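Local atomic coordinates of zebrafish RNase5 (Danio rerio, PDB entry 3LJE), a protein that probably cleaves RNA as a secreted ribonuclease of the pancreatic RNase A superfamily, related to the angiogenins. Residues P4-H18 and L109-E121. Numbering follows the deposited sequence.
Sequences PPDVDPRYQKFLRQH and LGCDKGWPVHYDE. With SO4 (sulfate ion), chain C; ACT (acetate ion), chain B.
F14 of helix 8-18 lies across strand 115-119, with P116 CB over one face of its ring, 3.8 Å from the centroid. CG of F14 is anti to the backbone N (chi1 171°), which turns the ring onto the strand, where CE1 also meets L109 CD2 and Y119 CB. Cutting F14 back to an alanine would probably open a gap against P116 CB, L109 CD2 and Y119 CB. One helical turn before F14, the face of Y11 takes the edge of W115 in a T-shaped pair, centroids 5.2 Å apart. V7 CG1 packs on W115 CB and V117 CG1. Further out, R10 lays its guanidinium over V117, and NH2 reaches OD2 of D112 at 2.6 Å, in the guanidinium plane and on the anti lone pair. K113 NZ joins D112 OD1 to D6 OD2, completing a salt-bridge network. At the other end, Y119 CB sits over the centre of the H18 ring, and T50 O accepts from H18 ND1. H18 NE2 gives a nearly straight bond (2.8 Å) to sulfate O4, and Y119 N binds O2. Such an N-terminal helix, bringing its histidine to an anion beside H118, is typical of the RNase A fold and its phosphate-binding active site.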
loop_
_atom_site.group_PDB
_atom_site.type_symbol
_atom_site.label_atom_id
_atom_site.label_comp_id
_atom_site.label_asym_id
_atom_site.label_seq_id
_atom_site.Cartn_x
_atom_site.Cartn_y
_atom_site.Cartn_z
ATOM N N PRO A 4 -17.384 8.572 0.380
ATOM C CA PRO A 4 -18.568 8.066 1.080
ATOM C C PRO A 4 -18.158 7.541 2.429
ATOM O O PRO A 4 -17.051 7.072 2.611
ATOM C CB PRO A 4 -19.100 6.974 0.141
ATOM C CG PRO A 4 -18.659 7.470 -1.265
ATOM C CD PRO A 4 -17.266 8.011 -0.989
ATOM N N PRO A 5 -19.076 7.550 3.410
ATOM C CA PRO A 5 -18.637 7.057 4.714
ATOM C C PRO A 5 -18.516 5.584 4.844
ATOM O O PRO A 5 -17.900 5.107 5.799
ATOM C CB PRO A 5 -19.665 7.683 5.682
ATOM C CG PRO A 5 -20.912 7.686 4.830
ATOM C CD PRO A 5 -20.383 8.247 3.516
ATOM N N ASP A 6 -19.080 4.803 3.931
ATOM C CA ASP A 6 -18.836 3.369 4.138
ATOM C C ASP A 6 -17.496 3.008 3.501
ATOM O O ASP A 6 -17.020 1.888 3.632
ATOM C CB ASP A 6 -19.891 2.513 3.486
ATOM C CG ASP A 6 -20.141 2.915 2.079
ATOM O OD1 ASP A 6 -20.243 4.129 1.811
ATOM O OD2 ASP A 6 -20.222 2.008 1.221
ATOM N N VAL A 7 -16.902 3.962 2.810
ATOM C CA VAL A 7 -15.627 3.708 2.111
ATOM C C VAL A 7 -14.461 4.376 2.834
ATOM O O VAL A 7 -13.354 3.862 2.840
ATOM C CB VAL A 7 -15.669 4.322 0.708
ATOM C CG1 VAL A 7 -14.261 4.275 0.065
ATOM C CG2 VAL A 7 -16.668 3.509 -0.214
ATOM N N ASP A 8 -14.718 5.551 3.406
ATOM C CA ASP A 8 -13.674 6.262 4.054
ATOM C C ASP A 8 -12.703 5.503 5.011
ATOM O O ASP A 8 -11.478 5.694 4.920
ATOM C CB ASP A 8 -14.257 7.504 4.703
ATOM C CG ASP A 8 -13.178 8.477 5.142
ATOM O OD1 ASP A 8 -12.369 8.931 4.306
ATOM O OD2 ASP A 8 -13.136 8.759 6.335
ATOM N N PRO A 9 -13.204 4.626 5.918
ATOM C CA PRO A 9 -12.255 3.932 6.805
ATOM C C PRO A 9 -11.191 3.098 6.042
ATOM O O PRO A 9 -9.975 3.156 6.346
ATOM C CB PRO A 9 -13.170 3.033 7.694
ATOM C CG PRO A 9 -14.511 3.889 7.773
ATOM C CD PRO A 9 -14.603 4.225 6.222
ATOM N N ARG A 10 -11.664 2.405 5.016
ATOM C CA ARG A 10 -10.780 1.547 4.217
ATOM C C ARG A 10 -9.855 2.364 3.352
ATOM O O ARG A 10 -8.640 1.987 3.157
ATOM C CB ARG A 10 -11.581 0.565 3.372
ATOM C CG ARG A 10 -11.935 -0.713 4.215
ATOM C CD ARG A 10 -12.642 -1.762 3.347
ATOM N NE ARG A 10 -13.811 -1.058 2.820
ATOM C CZ ARG A 10 -14.363 -1.289 1.616
ATOM N NH1 ARG A 10 -13.857 -2.230 0.802
ATOM N NH2 ARG A 10 -15.398 -0.535 1.235
ATOM N N TYR A 11 -10.385 3.445 2.841
ATOM C CA TYR A 11 -9.603 4.318 1.992
ATOM C C TYR A 11 -8.497 5.000 2.834
ATOM O O TYR A 11 -7.327 5.137 2.426
ATOM C CB TYR A 11 -10.535 5.380 1.432
ATOM C CG TYR A 11 -9.849 6.537 0.808
ATOM C CD1 TYR A 11 -9.155 6.405 -0.409
ATOM C CD2 TYR A 11 -9.907 7.795 1.412
ATOM C CE1 TYR A 11 -8.558 7.509 -1.008
ATOM C CE2 TYR A 11 -9.306 8.910 0.837
ATOM C CZ TYR A 11 -8.637 8.789 -0.365
ATOM O OH TYR A 11 -8.040 9.914 -0.950
ATOM N N GLN A 12 -8.874 5.478 4.018
ATOM C CA GLN A 12 -7.843 6.121 4.827
ATOM C C GLN A 12 -6.758 5.107 5.207
ATOM O O GLN A 12 -5.548 5.435 5.295
ATOM C CB GLN A 12 -8.469 6.741 6.131
ATOM C CG GLN A 12 -9.502 7.867 5.882
ATOM C CD GLN A 12 -8.802 8.984 5.191
ATOM O OE1 GLN A 12 -7.600 9.133 5.411
ATOM N NE2 GLN A 12 -9.494 9.755 4.320
ATOM N N LYS A 13 -7.155 3.877 5.546
ATOM C CA LYS A 13 -6.180 2.871 5.893
ATOM C C LYS A 13 -5.268 2.573 4.648
ATOM O O LYS A 13 -4.087 2.354 4.770
ATOM C CB LYS A 13 -6.912 1.611 6.296
ATOM C CG LYS A 13 -5.919 0.430 6.714
ATOM C CD LYS A 13 -6.683 -0.717 7.428
ATOM C CE LYS A 13 -5.804 -1.893 7.660
ATOM N NZ LYS A 13 -6.593 -2.870 8.574
ATOM N N PHE A 14 -5.869 2.585 3.469
ATOM C CA PHE A 14 -5.039 2.325 2.242
ATOM C C PHE A 14 -3.996 3.459 2.096
ATOM O O PHE A 14 -2.835 3.238 1.726
ATOM C CB PHE A 14 -6.007 2.322 1.039
ATOM C CG PHE A 14 -5.305 2.277 -0.302
ATOM C CD1 PHE A 14 -4.894 1.043 -0.841
ATOM C CD2 PHE A 14 -4.993 3.509 -0.979
ATOM C CE1 PHE A 14 -4.152 1.035 -2.086
ATOM C CE2 PHE A 14 -4.267 3.495 -2.188
ATOM C CZ PHE A 14 -3.852 2.256 -2.742
ATOM N N LEU A 15 -4.420 4.688 2.273
ATOM C CA LEU A 15 -3.458 5.789 2.160
ATOM C C LEU A 15 -2.300 5.615 3.161
ATOM O O LEU A 15 -1.143 5.810 2.834
ATOM C CB LEU A 15 -4.084 7.176 2.495
ATOM C CG LEU A 15 -5.219 7.591 1.523
ATOM C CD1 LEU A 15 -5.646 9.016 1.982
ATOM C CD2 LEU A 15 -4.830 7.539 0.082
ATOM N N ARG A 16 -2.676 5.313 4.405
ATOM C CA ARG A 16 -1.686 5.133 5.434
ATOM C C ARG A 16 -0.762 3.996 5.160
ATOM O O ARG A 16 0.469 4.094 5.357
ATOM C CB ARG A 16 -2.392 4.905 6.814
ATOM C CG ARG A 16 -1.379 4.449 7.922
ATOM C CD ARG A 16 -1.938 4.449 9.376
ATOM N NE ARG A 16 -3.097 3.539 9.493
ATOM C CZ ARG A 16 -3.007 2.224 9.698
ATOM N NH1 ARG A 16 -1.802 1.588 9.864
ATOM N NH2 ARG A 16 -4.125 1.518 9.629
ATOM N N GLN A 17 -1.300 2.887 4.715
ATOM C CA GLN A 17 -0.401 1.771 4.544
ATOM C C GLN A 17 0.304 1.671 3.185
ATOM O O GLN A 17 1.307 0.974 3.103
ATOM C CB GLN A 17 -1.213 0.472 4.664
ATOM C CG GLN A 17 -1.901 0.312 6.022
ATOM C CD GLN A 17 -2.567 -1.057 6.083
ATOM O OE1 GLN A 17 -2.335 -1.819 7.021
ATOM N NE2 GLN A 17 -3.354 -1.376 5.102
ATOM N N HIS A 18 -0.255 2.336 2.167
ATOM C CA HIS A 18 0.261 2.131 0.820
ATOM C C HIS A 18 0.583 3.320 -0.052
ATOM O O HIS A 18 1.033 3.126 -1.224
ATOM C CB HIS A 18 -0.739 1.217 0.029
ATOM C CG HIS A 18 -0.926 -0.123 0.685
ATOM N ND1 HIS A 18 0.100 -1.032 0.794
ATOM C CD2 HIS A 18 -1.994 -0.667 1.335
ATOM C CE1 HIS A 18 -0.310 -2.102 1.469
ATOM N NE2 HIS A 18 -1.574 -1.914 1.814
ATOM N N LEU A 109 -5.292 -2.805 -7.541
ATOM C CA LEU A 109 -6.024 -2.274 -6.390
ATOM C C LEU A 109 -7.452 -2.772 -6.283
ATOM O O LEU A 109 -8.054 -3.096 -7.319
ATOM C CB LEU A 109 -6.141 -0.773 -6.557
ATOM C CG LEU A 109 -4.821 0.038 -6.812
ATOM C CD1 LEU A 109 -5.167 1.594 -6.894
ATOM C CD2 LEU A 109 -3.754 -0.348 -5.765
ATOM N N GLY A 110 -7.958 -2.850 -5.059
ATOM C CA GLY A 110 -9.398 -3.058 -4.830
ATOM C C GLY A 110 -9.886 -1.633 -4.789
ATOM O O GLY A 110 -9.192 -0.700 -4.253
ATOM N N CYS A 111 -11.066 -1.389 -5.371
ATOM C CA CYS A 111 -11.667 -0.069 -5.448
ATOM C C CYS A 111 -13.133 -0.151 -5.017
ATOM O O CYS A 111 -13.790 -1.173 -5.235
ATOM C CB CYS A 111 -11.679 0.419 -6.898
ATOM S SG CYS A 111 -10.015 0.538 -7.661
ATOM N N ASP A 112 -13.608 0.925 -4.445
ATOM C CA ASP A 112 -15.006 0.986 -4.000
ATOM C C ASP A 112 -15.575 2.349 -4.308
ATOM O O ASP A 112 -15.153 3.392 -3.777
ATOM C CB ASP A 112 -15.119 0.640 -2.507
ATOM C CG ASP A 112 -16.599 0.365 -2.084
ATOM O OD1 ASP A 112 -17.533 0.713 -2.856
ATOM O OD2 ASP A 112 -16.761 -0.191 -1.010
ATOM N N LYS A 113 -16.534 2.347 -5.243
ATOM C CA LYS A 113 -17.157 3.601 -5.675
ATOM C C LYS A 113 -16.132 4.653 -6.145
ATOM O O LYS A 113 -16.343 5.835 -5.900
ATOM C CB LYS A 113 -18.012 4.206 -4.543
ATOM C CG LYS A 113 -19.290 3.336 -4.094
ATOM C CD LYS A 113 -19.930 3.886 -2.788
ATOM C CE LYS A 113 -20.743 2.849 -1.991
ATOM N NZ LYS A 113 -19.934 1.549 -1.646
ATOM N N GLY A 114 -15.079 4.207 -6.848
ATOM C CA GLY A 114 -14.060 5.074 -7.396
ATOM C C GLY A 114 -12.871 5.341 -6.428
ATOM O O GLY A 114 -11.939 6.119 -6.784
ATOM N N TRP A 115 -12.909 4.787 -5.212
ATOM C CA TRP A 115 -11.762 5.073 -4.250
ATOM C C TRP A 115 -10.959 3.834 -3.989
ATOM O O TRP A 115 -11.526 2.727 -3.834
ATOM C CB TRP A 115 -12.295 5.531 -2.892
ATOM C CG TRP A 115 -13.153 6.729 -3.004
ATOM C CD1 TRP A 115 -14.543 6.776 -3.148
ATOM C CD2 TRP A 115 -12.689 8.058 -3.122
ATOM N NE1 TRP A 115 -14.942 8.083 -3.354
ATOM C CE2 TRP A 115 -13.836 8.893 -3.336
ATOM C CE3 TRP A 115 -11.420 8.636 -3.071
ATOM C CZ2 TRP A 115 -13.724 10.285 -3.498
ATOM C CZ3 TRP A 115 -11.287 9.997 -3.232
ATOM C CH2 TRP A 115 -12.435 10.821 -3.445
ATOM N N PRO A 116 -9.626 3.981 -3.849
ATOM C CA PRO A 116 -8.842 2.756 -3.584
ATOM C C PRO A 116 -8.997 2.274 -2.127
ATOM O O PRO A 116 -8.866 3.084 -1.190
ATOM C CB PRO A 116 -7.392 3.173 -3.860
ATOM C CG PRO A 116 -7.406 4.771 -3.518
ATOM C CD PRO A 116 -8.812 5.198 -4.053
ATOM N N VAL A 117 -9.230 0.975 -1.935
ATOM C CA VAL A 117 -9.405 0.447 -0.567
ATOM C C VAL A 117 -8.508 -0.716 -0.283
ATOM O O VAL A 117 -8.524 -1.264 0.847
ATOM C CB VAL A 117 -10.935 -0.004 -0.425
ATOM C CG1 VAL A 117 -11.775 1.258 -0.458
ATOM C CG2 VAL A 117 -11.317 -0.967 -1.613
ATOM N N HIS A 118 -7.723 -1.189 -1.281
ATOM C CA HIS A 118 -6.906 -2.340 -1.006
ATOM C C HIS A 118 -5.769 -2.373 -2.026
ATOM O O HIS A 118 -5.960 -1.963 -3.166
ATOM C CB HIS A 118 -7.825 -3.615 -1.156
ATOM C CG HIS A 118 -7.089 -4.905 -1.180
ATOM N ND1 HIS A 118 -6.585 -5.500 -0.036
ATOM C CD2 HIS A 118 -6.742 -5.722 -2.225
ATOM C CE1 HIS A 118 -5.960 -6.625 -0.362
ATOM N NE2 HIS A 118 -6.041 -6.785 -1.678
ATOM N N TYR A 119 -4.630 -2.853 -1.588
ATOM C CA TYR A 119 -3.461 -3.044 -2.440
ATOM C C TYR A 119 -3.206 -4.518 -2.566
ATOM O O TYR A 119 -3.072 -5.233 -1.559
ATOM C CB TYR A 119 -2.210 -2.371 -1.852
ATOM C CG TYR A 119 -0.992 -2.598 -2.789
ATOM C CD1 TYR A 119 -0.830 -1.795 -3.932
ATOM C CD2 TYR A 119 -0.057 -3.592 -2.556
ATOM C CE1 TYR A 119 0.226 -1.986 -4.823
ATOM C CE2 TYR A 119 1.043 -3.755 -3.436
ATOM C CZ TYR A 119 1.133 -2.937 -4.564
ATOM O OH TYR A 119 2.182 -3.101 -5.432
ATOM N N ASP A 120 -3.100 -5.058 -3.763
ATOM C CA ASP A 120 -2.804 -6.487 -3.901
ATOM C C ASP A 120 -1.291 -6.699 -3.945
ATOM O O ASP A 120 -0.652 -6.304 -4.907
ATOM C CB ASP A 120 -3.451 -7.031 -5.174
ATOM C CG ASP A 120 -3.287 -8.526 -5.389
ATOM O OD1 ASP A 120 -2.542 -9.167 -4.616
ATOM O OD2 ASP A 120 -3.912 -9.069 -6.340
ATOM N N GLU A 121 -0.721 -7.333 -2.902
ATOM C CA GLU A 121 0.750 -7.554 -2.864
ATOM C C GLU A 121 1.202 -8.625 -3.860
ATOM O O GLU A 121 2.382 -8.683 -4.218
ATOM C CB GLU A 121 1.245 -7.980 -1.472
ATOM C CG GLU A 121 1.061 -6.929 -0.383
ATOM C CD GLU A 121 1.996 -5.727 -0.495
ATOM O OE1 GLU A 121 2.947 -5.779 -1.299
ATOM O OE2 GLU A 121 1.757 -4.723 0.222
HETATM S S SO4 C . -3.911 -4.483 2.234
HETATM O O1 SO4 C . -3.041 -5.536 1.410
HETATM O O2 SO4 C . -4.579 -3.371 1.369
HETATM O O3 SO4 C . -4.987 -5.239 3.001
HETATM O O4 SO4 C . -2.886 -3.892 3.288
HETATM C C ACT B . -2.900 -1.806 10.885
HETATM O O ACT B . -3.842 -1.007 11.081
HETATM O OXT ACT B . -2.156 -1.807 9.879
HETATM C CH3 ACT B . -2.646 -2.866 11.958
HETATM O O HOH W 1 -7.647 -0.505 3.300
#